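Side-chain contacts in 3-ketosteroid-delta4-5alpha-dehydrogenase (Rhodococcus jostii, PDB 4AT2), which catalyses the FAD-dependent dehydrogenation of 3-ketosteroids, probably introducing the delta-4 double bond during steroid catabolism: residues 156-161 and 185-190; 81-86 and 490-495. All blocks are in the same frame, centred on the assembly; numbering follows the deposited sequence.

Contact 1: 156-161 and 185-190. With ASD (4-androstene-3-17-dione), chain B.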
ATOM      1  N   TRP A 156     -11.293  13.789 -19.824  1.00 11.58           N
ATOM      2  CA  TRP A 156     -10.165  13.955 -18.921  1.00 11.98           C
ATOM      3  C   TRP A 156      -9.942  15.398 -18.554  1.00 12.75           C
ATOM      4  O   TRP A 156      -9.399  15.696 -17.489  1.00 12.55           O
ATOM      5  CB  TRP A 156      -8.910  13.392 -19.571  1.00 11.78           C
ATOM      6  CG  TRP A 156      -8.783  11.892 -19.520  1.00 11.55           C
ATOM      7  CD1 TRP A 156      -8.803  10.992 -20.592  1.00 11.77           C
ATOM      8  CD2 TRP A 156      -8.555  11.057 -18.333  1.00 11.59           C
ATOM      9  NE1 TRP A 156      -8.618   9.705 -20.149  1.00 11.63           N
ATOM     10  CE2 TRP A 156      -8.460   9.675 -18.810  1.00 11.51           C
ATOM     11  CE3 TRP A 156      -8.413  11.311 -16.967  1.00 11.52           C
ATOM     12  CZ2 TRP A 156      -8.227   8.605 -17.943  1.00 11.51           C
ATOM     13  CZ3 TRP A 156      -8.190  10.225 -16.102  1.00 11.43           C
ATOM     14  CH2 TRP A 156      -8.091   8.904 -16.584  1.00 11.52           C
ATOM     15  N   GLU A 157     -10.349  16.304 -19.439  1.00 13.67           N
ATOM     16  CA  GLU A 157     -10.320  17.743 -19.160  1.00 14.88           C
ATOM     17  C   GLU A 157     -11.316  18.491 -20.055  1.00 14.89           C
ATOM     18  O   GLU A 157     -11.838  17.920 -21.015  1.00 14.55           O
ATOM     19  CB  GLU A 157      -8.902  18.319 -19.308  1.00 17.29           C
ATOM     20  CG  GLU A 157      -8.128  17.876 -20.528  1.00 19.33           C
ATOM     21  CD  GLU A 157      -6.670  18.319 -20.480  1.00 21.40           C
ATOM     22  OE1 GLU A 157      -6.416  19.544 -20.532  1.00 22.29           O
ATOM     23  OE2 GLU A 157      -5.774  17.450 -20.391  1.00 23.59           O
ATOM     24  N   PRO A 158     -11.612  19.761 -19.728  1.00 14.98           N
ATOM     25  CA  PRO A 158     -12.531  20.498 -20.594  1.00 15.59           C
ATOM     26  C   PRO A 158     -11.878  20.669 -21.975  1.00 16.36           C
ATOM     27  O   PRO A 158     -10.706  21.048 -22.035  1.00 17.01           O
ATOM     28  CB  PRO A 158     -12.672  21.852 -19.881  1.00 15.63           C
ATOM     29  CG  PRO A 158     -12.233  21.610 -18.475  1.00 15.21           C
ATOM     30  CD  PRO A 158     -11.151  20.579 -18.590  1.00 15.11           C
ATOM     31  N   PRO A 159     -12.600  20.336 -23.060  1.00 17.66           N
ATOM     32  CA  PRO A 159     -12.067  20.531 -24.420  1.00 18.57           C
ATOM     33  C   PRO A 159     -11.844  21.999 -24.753  1.00 19.90           C
ATOM     34  O   PRO A 159     -10.987  22.321 -25.582  1.00 20.84           O
ATOM     35  CB  PRO A 159     -13.164  19.957 -25.323  1.00 18.92           C
ATOM     36  CG  PRO A 159     -14.381  19.868 -24.472  1.00 18.55           C
ATOM     37  CD  PRO A 159     -13.869  19.586 -23.087  1.00 17.33           C
ATOM     38  N   PHE A 160     -12.608  22.870 -24.099  1.00 20.14           N
ATOM     39  CA  PHE A 160     -12.515  24.304 -24.327  1.00 21.20           C
ATOM     40  C   PHE A 160     -12.004  24.992 -23.057  1.00 20.68           C
ATOM     41  O   PHE A 160     -11.409  24.344 -22.188  1.00 21.67           O
ATOM     42  CB  PHE A 160     -13.873  24.839 -24.805  1.00 22.03           C
ATOM     43  CG  PHE A 160     -14.491  24.015 -25.911  1.00 23.10           C
ATOM     44  CD1 PHE A 160     -13.882  23.941 -27.169  1.00 23.64           C
ATOM     45  CD2 PHE A 160     -15.676  23.306 -25.704  1.00 23.40           C
ATOM     46  CE1 PHE A 160     -14.443  23.177 -28.190  1.00 24.09           C
ATOM     47  CE2 PHE A 160     -16.243  22.545 -26.724  1.00 23.74           C
ATOM     48  CZ  PHE A 160     -15.626  22.481 -27.966  1.00 24.00           C
ATOM     49  N   ASP A 161     -12.225  26.295 -22.935  1.00 20.84           N
ATOM     50  CA  ASP A 161     -11.648  27.027 -21.809  1.00 19.63           C
ATOM     51  C   ASP A 161     -12.590  27.114 -20.608  1.00 18.36           C
ATOM     52  O   ASP A 161     -12.494  28.046 -19.822  1.00 18.43           O
ATOM     53  CB  ASP A 161     -11.161  28.427 -22.244  1.00 20.74           C
ATOM     54  CG  ASP A 161     -12.286  29.319 -22.750  1.00 21.61           C
ATOM     55  OD1 ASP A 161     -13.369  28.792 -23.074  1.00 21.80           O
ATOM     56  OD2 ASP A 161     -12.078  30.559 -22.830  1.00 22.58           O
ATOM     57  N   GLY A 185     -13.770  20.303  -9.954  1.00  8.10           N
ATOM     58  CA  GLY A 185     -12.603  20.543 -10.804  1.00  8.20           C
ATOM     59  C   GLY A 185     -12.624  21.967 -11.348  1.00  8.65           C
ATOM     60  O   GLY A 185     -13.318  22.243 -12.333  1.00  8.82           O
ATOM     61  N   HIS A 186     -11.876  22.867 -10.703  1.00  8.78           N
ATOM     62  CA  HIS A 186     -11.764  24.271 -11.142  1.00  9.36           C
ATOM     63  C   HIS A 186     -10.561  24.412 -12.027  1.00  9.72           C
ATOM     64  O   HIS A 186      -9.465  24.047 -11.626  1.00  9.80           O
ATOM     65  CB  HIS A 186     -11.642  25.201  -9.939  1.00  9.31           C
ATOM     66  CG  HIS A 186     -12.906  25.308  -9.117  1.00  9.22           C
ATOM     67  ND1 HIS A 186     -13.457  24.252  -8.472  1.00  9.05           N
ATOM     68  CD2 HIS A 186     -13.710  26.404  -8.839  1.00  9.55           C
ATOM     69  CE1 HIS A 186     -14.556  24.669  -7.815  1.00  9.20           C
ATOM     70  NE2 HIS A 186     -14.707  25.987  -8.043  1.00  9.47           N
ATOM     71  N   VAL A 187     -10.747  24.938 -13.235  1.00 10.40           N
ATOM     72  CA  VAL A 187      -9.674  24.912 -14.243  1.00 11.13           C
ATOM     73  C   VAL A 187      -9.402  26.328 -14.727  1.00 11.82           C
ATOM     74  O   VAL A 187     -10.311  26.991 -15.214  1.00 11.99           O
ATOM     75  CB  VAL A 187     -10.054  24.001 -15.440  1.00 11.22           C
ATOM     76  CG1 VAL A 187      -8.895  23.862 -16.430  1.00 11.85           C
ATOM     77  CG2 VAL A 187     -10.481  22.625 -14.936  1.00 11.26           C
ATOM     78  N   PRO A 188      -8.159  26.810 -14.579  1.00 12.51           N
ATOM     79  CA  PRO A 188      -7.882  28.173 -15.033  1.00 13.49           C
ATOM     80  C   PRO A 188      -8.144  28.361 -16.527  1.00 14.92           C
ATOM     81  O   PRO A 188      -7.995  27.425 -17.312  1.00 14.59           O
ATOM     82  CB  PRO A 188      -6.396  28.352 -14.708  1.00 13.36           C
ATOM     83  CG  PRO A 188      -6.184  27.469 -13.526  1.00 12.92           C
ATOM     84  CD  PRO A 188      -7.024  26.257 -13.811  1.00 12.33           C
ATOM     85  N   GLN A 189      -8.534  29.576 -16.896  1.00 16.86           N
ATOM     86  CA  GLN A 189      -8.906  29.897 -18.265  1.00 19.36           C
ATOM     87  C   GLN A 189      -7.650  30.064 -19.107  1.00 21.25           C
ATOM     88  O   GLN A 189      -6.787  30.889 -18.799  1.00 21.80           O
ATOM     89  CB  GLN A 189      -9.754  31.174 -18.300  1.00 20.35           C
ATOM     90  CG  GLN A 189     -10.393  31.469 -19.652  1.00 21.43           C
ATOM     91  CD  GLN A 189     -11.253  32.722 -19.633  1.00 22.66           C
ATOM     92  OE1 GLN A 189     -11.201  33.520 -18.689  1.00 23.58           O
ATOM     93  NE2 GLN A 189     -12.057  32.898 -20.675  1.00 23.32           N
ATOM     94  N   MET A 190      -7.565  29.266 -20.165  1.00 23.70           N
ATOM     95  CA  MET A 190      -6.406  29.237 -21.038  1.00 26.90           C
ATOM     96  C   MET A 190      -6.798  28.660 -22.391  1.00 29.74           C
ATOM     97  O   MET A 190      -7.561  27.694 -22.460  1.00 30.19           O
ATOM     98  CB  MET A 190      -5.315  28.377 -20.404  1.00 26.91           C
ATOM     99  CG  MET A 190      -3.995  28.378 -21.143  1.00 27.83           C
ATOM    100  SD  MET A 190      -2.801  27.380 -20.240  1.00 27.88           S
ATOM    101  CE  MET A 190      -1.534  27.184 -21.498  1.00 27.53           C
TER
HETATM  102  C1  ASD B1490      -3.539  13.313 -14.189  1.00 13.57           C
HETATM  103  C10 ASD B1490      -4.685  13.347 -15.215  1.00 13.94           C
HETATM  104  C11 ASD B1490      -3.445  11.679 -16.753  1.00 14.39           C
HETATM  105  C12 ASD B1490      -2.931  11.292 -18.162  1.00 14.77           C
HETATM  106  C13 ASD B1490      -3.991  11.585 -19.219  1.00 15.32           C
HETATM  107  C14 ASD B1490      -4.394  13.055 -19.114  1.00 14.89           C
HETATM  108  C15 ASD B1490      -5.092  13.386 -20.442  1.00 15.16           C
HETATM  109  C16 ASD B1490      -4.243  12.644 -21.488  1.00 15.79           C
HETATM  110  C17 ASD B1490      -3.550  11.581 -20.652  1.00 15.57           C
HETATM  111  C18 ASD B1490      -5.141  10.574 -19.154  1.00 14.89           C
HETATM  112  C19 ASD B1490      -5.744  12.305 -14.843  1.00 13.83           C
HETATM  113  C2  ASD B1490      -3.951  13.727 -12.759  1.00 13.42           C
HETATM  114  C3  ASD B1490      -4.848  14.947 -12.754  1.00 13.36           C
HETATM  115  C4  ASD B1490      -5.391  15.452 -14.041  1.00 13.36           C
HETATM  116  C5  ASD B1490      -5.370  14.704 -15.169  1.00 13.98           C
HETATM  117  C6  ASD B1490      -6.112  15.242 -16.386  1.00 13.79           C
HETATM  118  C7  ASD B1490      -5.399  14.913 -17.697  1.00 13.90           C
HETATM  119  C8  ASD B1490      -5.067  13.423 -17.781  1.00 14.36           C
HETATM  120  C9  ASD B1490      -4.096  13.077 -16.624  1.00 14.21           C
HETATM  121  O1  ASD B1490      -5.101  15.532 -11.702  1.00 12.47           O
HETATM  122  O2  ASD B1490      -2.733  10.784 -21.097  1.00 17.60           O
HETATM  123  O   HOH W   1     -11.551  28.587 -17.119  1.00 13.90           O
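The amide of Q189 meets the carboxylate of D161 in an uncommon way: the NE2-H points almost straight at OD2 (3.2 Å, 172°), yet it arrives 46° out of the carboxylate plane. The donor keeps its own geometry, since OD2 lies close to the Q189 amide plane, and the carboxylate and amide planes stand 51° apart. Q189 reaches this point with CG trans to its backbone N and an extended chain, which runs alongside D161 in the same direction. The other carboxylate oxygen, OD1, is paired with K147 in a salt bridge, so the charge of D161 is shared between two donors. Behind this pair, water 1 donates one hydrogen to D161 O (2.9 Å) and the other to V187 O (2.8 Å), tying the two backbones together. Deeper in, P158 CG touches V187 CG2 at 4.1 Å, an apolar step between the polar end and the steroid site. There W156 lies with one face beneath the androstenedione, whose C18 methyl sits over the ring centre, a geometry consistent with CH-pi contact, while CZ3 approaches C19 at 3.4 Å. E157 OE2 comes within 3.7 Å of steroid C7 and is hydrogen-bonded to T195. In the fold, 185-186 is the middle strand of a three-stranded antiparallel sheet, between 87-88 and 164-165; P158 packs on M165 of the latter, and P188 and M190 rest on M203 of helix 202-214.

Contact 2: 81-86 and 490-495. With FAD (flavin-adenine dinucleotide), chain D.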
ATOM      1  N   ALA A  81       3.387  23.308 -14.347  1.00 16.48           N
ATOM      2  CA  ALA A  81       3.230  24.034 -15.606  1.00 17.83           C
ATOM      3  C   ALA A  81       2.816  23.116 -16.772  1.00 18.79           C
ATOM      4  O   ALA A  81       2.331  23.587 -17.807  1.00 19.93           O
ATOM      5  CB  ALA A  81       4.515  24.795 -15.938  1.00 17.88           C
ATOM      6  N   LEU A  82       2.994  21.807 -16.590  1.00 19.41           N
ATOM      7  CA  LEU A  82       2.626  20.803 -17.604  1.00 19.84           C
ATOM      8  C   LEU A  82       1.275  20.123 -17.334  1.00 19.72           C
ATOM      9  O   LEU A  82       0.780  19.346 -18.167  1.00 19.57           O
ATOM     10  CB  LEU A  82       3.733  19.747 -17.722  1.00 20.53           C
ATOM     11  CG  LEU A  82       5.196  20.215 -17.783  1.00 21.22           C
ATOM     12  CD1 LEU A  82       6.149  19.030 -17.760  1.00 21.43           C
ATOM     13  CD2 LEU A  82       5.462  21.080 -19.008  1.00 22.40           C
ATOM     14  N   ALA A  83       0.667  20.437 -16.187  1.00 19.39           N
ATOM     15  CA  ALA A  83      -0.579  19.808 -15.740  1.00 19.08           C
ATOM     16  C   ALA A  83      -1.805  20.298 -16.503  1.00 19.08           C
ATOM     17  O   ALA A  83      -1.776  21.372 -17.109  1.00 19.90           O
ATOM     18  CB  ALA A  83      -0.772  20.055 -14.247  1.00 19.21           C
ATOM     19  N   GLY A  84      -2.884  19.520 -16.435  1.00 18.53           N
ATOM     20  CA  GLY A  84      -4.186  19.879 -17.035  1.00 18.07           C
ATOM     21  C   GLY A  84      -4.788  21.143 -16.438  1.00 17.43           C
ATOM     22  O   GLY A  84      -5.545  21.874 -17.099  1.00 18.66           O
ATOM     23  N   GLY A  85      -4.423  21.415 -15.194  1.00 15.25           N
ATOM     24  CA  GLY A  85      -4.818  22.644 -14.527  1.00 14.08           C
ATOM     25  C   GLY A  85      -5.979  22.507 -13.569  1.00 12.86           C
ATOM     26  O   GLY A  85      -6.409  23.507 -12.992  1.00 12.85           O
ATOM     27  N   PHE A  86      -6.484  21.286 -13.372  1.00 11.44           N
ATOM     28  CA  PHE A  86      -7.545  21.078 -12.377  1.00 10.70           C
ATOM     29  C   PHE A  86      -7.036  21.475 -11.002  1.00  9.92           C
ATOM     30  O   PHE A  86      -5.907  21.143 -10.620  1.00  9.42           O
ATOM     31  CB  PHE A  86      -7.954  19.608 -12.287  1.00 10.98           C
ATOM     32  CG  PHE A  86      -8.845  19.144 -13.392  1.00 11.59           C
ATOM     33  CD1 PHE A  86     -10.220  19.314 -13.315  1.00 11.92           C
ATOM     34  CD2 PHE A  86      -8.311  18.466 -14.478  1.00 12.09           C
ATOM     35  CE1 PHE A  86     -11.052  18.849 -14.330  1.00 12.21           C
ATOM     36  CE2 PHE A  86      -9.134  17.997 -15.497  1.00 12.39           C
ATOM     37  CZ  PHE A  86     -10.506  18.194 -15.420  1.00 12.52           C
ATOM     38  N   THR A 490      -6.592  17.441  -7.014  1.00  8.05           N
ATOM     39  CA  THR A 490      -6.241  17.383  -5.593  1.00  8.18           C
ATOM     40  C   THR A 490      -4.778  17.689  -5.364  1.00  8.29           C
ATOM     41  O   THR A 490      -4.407  18.145  -4.283  1.00  8.55           O
ATOM     42  CB  THR A 490      -6.575  16.024  -4.946  1.00  8.01           C
ATOM     43  OG1 THR A 490      -5.985  14.973  -5.723  1.00  8.21           O
ATOM     44  CG2 THR A 490      -8.092  15.828  -4.867  1.00  8.04           C
ATOM     45  N   SER A 491      -3.944  17.447  -6.367  1.00  8.56           N
ATOM     46  CA  SER A 491      -2.525  17.710  -6.192  1.00  8.78           C
ATOM     47  C   SER A 491      -2.198  19.200  -6.318  1.00  8.91           C
ATOM     48  O   SER A 491      -1.498  19.765  -5.458  1.00  9.11           O
ATOM     49  CB  SER A 491      -1.682  16.884  -7.150  1.00  9.13           C
ATOM     50  OG  SER A 491      -0.328  17.066  -6.782  1.00  9.63           O
ATOM     51  N   LEU A 492      -2.697  19.853  -7.367  1.00  9.03           N
ATOM     52  CA  LEU A 492      -2.540  21.315  -7.459  1.00  9.27           C
ATOM     53  C   LEU A 492      -3.318  22.021  -6.342  1.00  9.13           C
ATOM     54  O   LEU A 492      -2.870  23.048  -5.816  1.00  8.97           O
ATOM     55  CB  LEU A 492      -2.974  21.851  -8.835  1.00  9.80           C
ATOM     56  CG  LEU A 492      -2.182  21.376 -10.066  1.00 10.42           C
ATOM     57  CD1 LEU A 492      -2.555  22.207 -11.291  1.00 10.64           C
ATOM     58  CD2 LEU A 492      -0.676  21.355  -9.842  1.00 10.87           C
ATOM     59  N   GLY A 493      -4.463  21.455  -5.972  1.00  8.98           N
ATOM     60  CA  GLY A 493      -5.255  21.975  -4.862  1.00  9.01           C
ATOM     61  C   GLY A 493      -4.534  21.918  -3.529  1.00  8.94           C
ATOM     62  O   GLY A 493      -4.355  22.951  -2.871  1.00  8.95           O
ATOM     63  N   ASP A 494      -4.116  20.727  -3.102  1.00  8.85           N
ATOM     64  CA  ASP A 494      -3.458  20.659  -1.803  1.00  8.94           C
ATOM     65  C   ASP A 494      -2.046  21.264  -1.820  1.00  8.84           C
ATOM     66  O   ASP A 494      -1.603  21.828  -0.820  1.00  8.66           O
ATOM     67  CB  ASP A 494      -3.606  19.289  -1.083  1.00  9.10           C
ATOM     68  CG  ASP A 494      -2.620  18.221  -1.550  1.00  9.35           C
ATOM     69  OD1 ASP A 494      -1.486  18.534  -1.967  1.00  9.88           O
ATOM     70  OD2 ASP A 494      -2.978  17.021  -1.420  1.00  9.57           O
ATOM     71  N   GLY A 495      -1.384  21.221  -2.983  1.00  8.73           N
ATOM     72  CA  GLY A 495      -0.057  21.829  -3.126  1.00  8.63           C
ATOM     73  C   GLY A 495      -0.131  23.336  -2.945  1.00  8.76           C
ATOM     74  O   GLY A 495       0.669  23.929  -2.219  1.00  8.79           O
TER
HETATM   75  PA  FAD D1492       6.329  20.510  -9.067  1.00 11.69           P
HETATM   76  O1A FAD D1492       5.276  21.400  -9.600  1.00 12.46           O
HETATM   77  O2A FAD D1492       6.905  19.484  -9.950  1.00 12.25           O
HETATM   78  O5B FAD D1492       7.514  21.431  -8.508  1.00 11.43           O
HETATM   79  C5B FAD D1492       8.660  20.853  -7.874  1.00 11.28           C
HETATM   80  C4B FAD D1492       9.904  21.659  -8.285  1.00 11.54           C
HETATM   81  O4B FAD D1492      10.981  21.126  -7.484  1.00 11.14           O
HETATM   82  C3B FAD D1492      10.256  21.376  -9.752  1.00 11.63           C
HETATM   83  O3B FAD D1492      10.415  22.634 -10.454  1.00 11.90           O
HETATM   84  C2B FAD D1492      11.565  20.584  -9.670  1.00 11.69           C
HETATM   85  O2B FAD D1492      12.425  20.895 -10.798  1.00 11.83           O
HETATM   86  C1B FAD D1492      12.156  21.086  -8.354  1.00 11.54           C
HETATM   87  N9A FAD D1492      13.120  20.153  -7.730  1.00 11.47           N
HETATM   88  C8A FAD D1492      13.126  18.814  -7.747  1.00 11.66           C
HETATM   89  N7A FAD D1492      14.175  18.395  -7.043  1.00 11.94           N
HETATM   90  C5A FAD D1492      14.826  19.475  -6.568  1.00 11.90           C
HETATM   91  C6A FAD D1492      15.935  19.651  -5.808  1.00 12.02           C
HETATM   92  N6A FAD D1492      16.598  18.579  -5.373  1.00 12.56           N
HETATM   93  N1A FAD D1492      16.382  20.875  -5.479  1.00 11.69           N
HETATM   94  C2A FAD D1492      15.700  22.004  -5.908  1.00 11.81           C
HETATM   95  N3A FAD D1492      14.564  21.815  -6.690  1.00 11.61           N
HETATM   96  C4A FAD D1492      14.161  20.555  -7.000  1.00 11.62           C
HETATM   97  N1  FAD D1492      -2.614  17.388 -10.657  1.00 11.05           N
HETATM   98  C2  FAD D1492      -3.727  18.173 -10.412  1.00 11.17           C
HETATM   99  O2  FAD D1492      -4.061  18.390  -9.255  1.00 10.82           O
HETATM  100  N3  FAD D1492      -4.457  18.715 -11.480  1.00 11.25           N
HETATM  101  C4  FAD D1492      -4.092  18.434 -12.797  1.00 11.44           C
HETATM  102  O4  FAD D1492      -4.768  18.916 -13.711  1.00 11.60           O
HETATM  103  C4X FAD D1492      -2.970  17.634 -13.044  1.00 11.51           C
HETATM  104  N5  FAD D1492      -2.599  17.322 -14.310  1.00 12.24           N
HETATM  105  C5X FAD D1492      -1.667  16.370 -14.512  1.00 12.29           C
HETATM  106  C6  FAD D1492      -1.455  15.854 -15.795  1.00 12.47           C
HETATM  107  C7  FAD D1492      -0.480  14.880 -16.020  1.00 12.80           C
HETATM  108  C7M FAD D1492      -0.309  14.397 -17.333  1.00 13.33           C
HETATM  109  C8  FAD D1492       0.293  14.399 -14.942  1.00 12.79           C
HETATM  110  C8M FAD D1492       1.298  13.422 -15.098  1.00 12.48           C
HETATM  111  C9  FAD D1492       0.086  14.926 -13.664  1.00 12.40           C
HETATM  112  C9A FAD D1492      -0.907  15.892 -13.440  1.00 12.12           C
HETATM  113  N10 FAD D1492      -1.136  16.382 -12.197  1.00 11.50           N
HETATM  114  C10 FAD D1492      -2.235  17.116 -11.976  1.00 11.42           C
HETATM  115  C1' FAD D1492      -0.178  16.206 -11.075  1.00 11.20           C
HETATM  116  C2' FAD D1492       0.536  17.536 -10.789  1.00 11.14           C
HETATM  117  O2' FAD D1492       1.075  17.980 -12.036  1.00 11.97           O
HETATM  118  C3' FAD D1492       1.671  17.347  -9.770  1.00 10.51           C
HETATM  119  O3' FAD D1492       1.347  16.357  -8.778  1.00 10.13           O
HETATM  120  C4' FAD D1492       1.977  18.689  -9.085  1.00 10.67           C
HETATM  121  O4' FAD D1492       2.295  19.650 -10.103  1.00 10.46           O
HETATM  122  C5' FAD D1492       3.165  18.550  -8.129  1.00 10.44           C
HETATM  123  O5' FAD D1492       3.355  19.808  -7.455  1.00 10.70           O
HETATM  124  P   FAD D1492       4.715  20.086  -6.634  1.00 10.90           P
HETATM  125  O1P FAD D1492       4.892  19.081  -5.581  1.00 10.00           O
HETATM  126  O2P FAD D1492       4.737  21.547  -6.292  1.00 10.09           O
HETATM  127  O3P FAD D1492       5.850  19.689  -7.734  1.00 11.06           O
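F86 and L492 bring the two backbones nearest, with 7.0 Å between their CA atoms; 81-86 is an irregular loop and 490-495 the opening turns of helix 490-507. No hydrogen bond joins the segments directly, and the flavin supplies the polar link instead. G85 has a phi of 101°, where a CB would strike the preceding carbonyl, and a CB on G84 would crowd flavin O4. This course of the loop presents three amides: G84 N donates to N5 (3.1 Å), G85 N weakly to O4, and F86 N to the same O4. F86 O then accepts from N3 at 3.0 Å. From the helix, L492 N binds O2 at 2.8 Å and 175°, and S491 OG shares a hydrogen bond with ribityl O3' while also meeting R476. Among the side chains, L492 sets CG trans to its carbonyl carbon (chi1 -63°), which lays CG over flavin C2 (3.6 Å) and sends CD1 to A83 CB (4.1 Å) and to G85 CA. Closest across the segments is L492 CB, 3.5 Å from F86 O. A83 CB stands over N5 on that same flavin face, 3.3 Å away, whereas the F86 ring turns an edge to O4. An alanine in place of L492 would probably open a gap beside A83 and G85 and leave the pyrimidine end of the flavin less firmly packed. L492 N, at the start of helix 490-507, points at O2 and, with the amides at O4, is likely to stabilise negative charge on the reduced flavin, whereas G84 N probably polarises the oxidised ring at N5, where hydride would arrive.

In the fold
Contacts 1 and 2 have centres 12 Å apart, and contact 1 is nested along the chain inside the loop that contact 2 closes: 81-86, 156-161, 185-190, then 490-495. They touch mainly through F86, whose ring packs against G185, V187 and the carbonyl of W156, and P188 packs on the carbonyl of G85. Strand 87-88, directly after F86, pairs with 185-186 in the small antiparallel sheet, so the flavin-binding loop and the steroid-side loops share one framework. The A83 and L492 side chains of contact 2 lie over one flavin face, the steroid over the other, with ASD C5 3.9 Å from FAD N5. That placement is consistent with hydride transfer to N5 from this carbon of a saturated substrate.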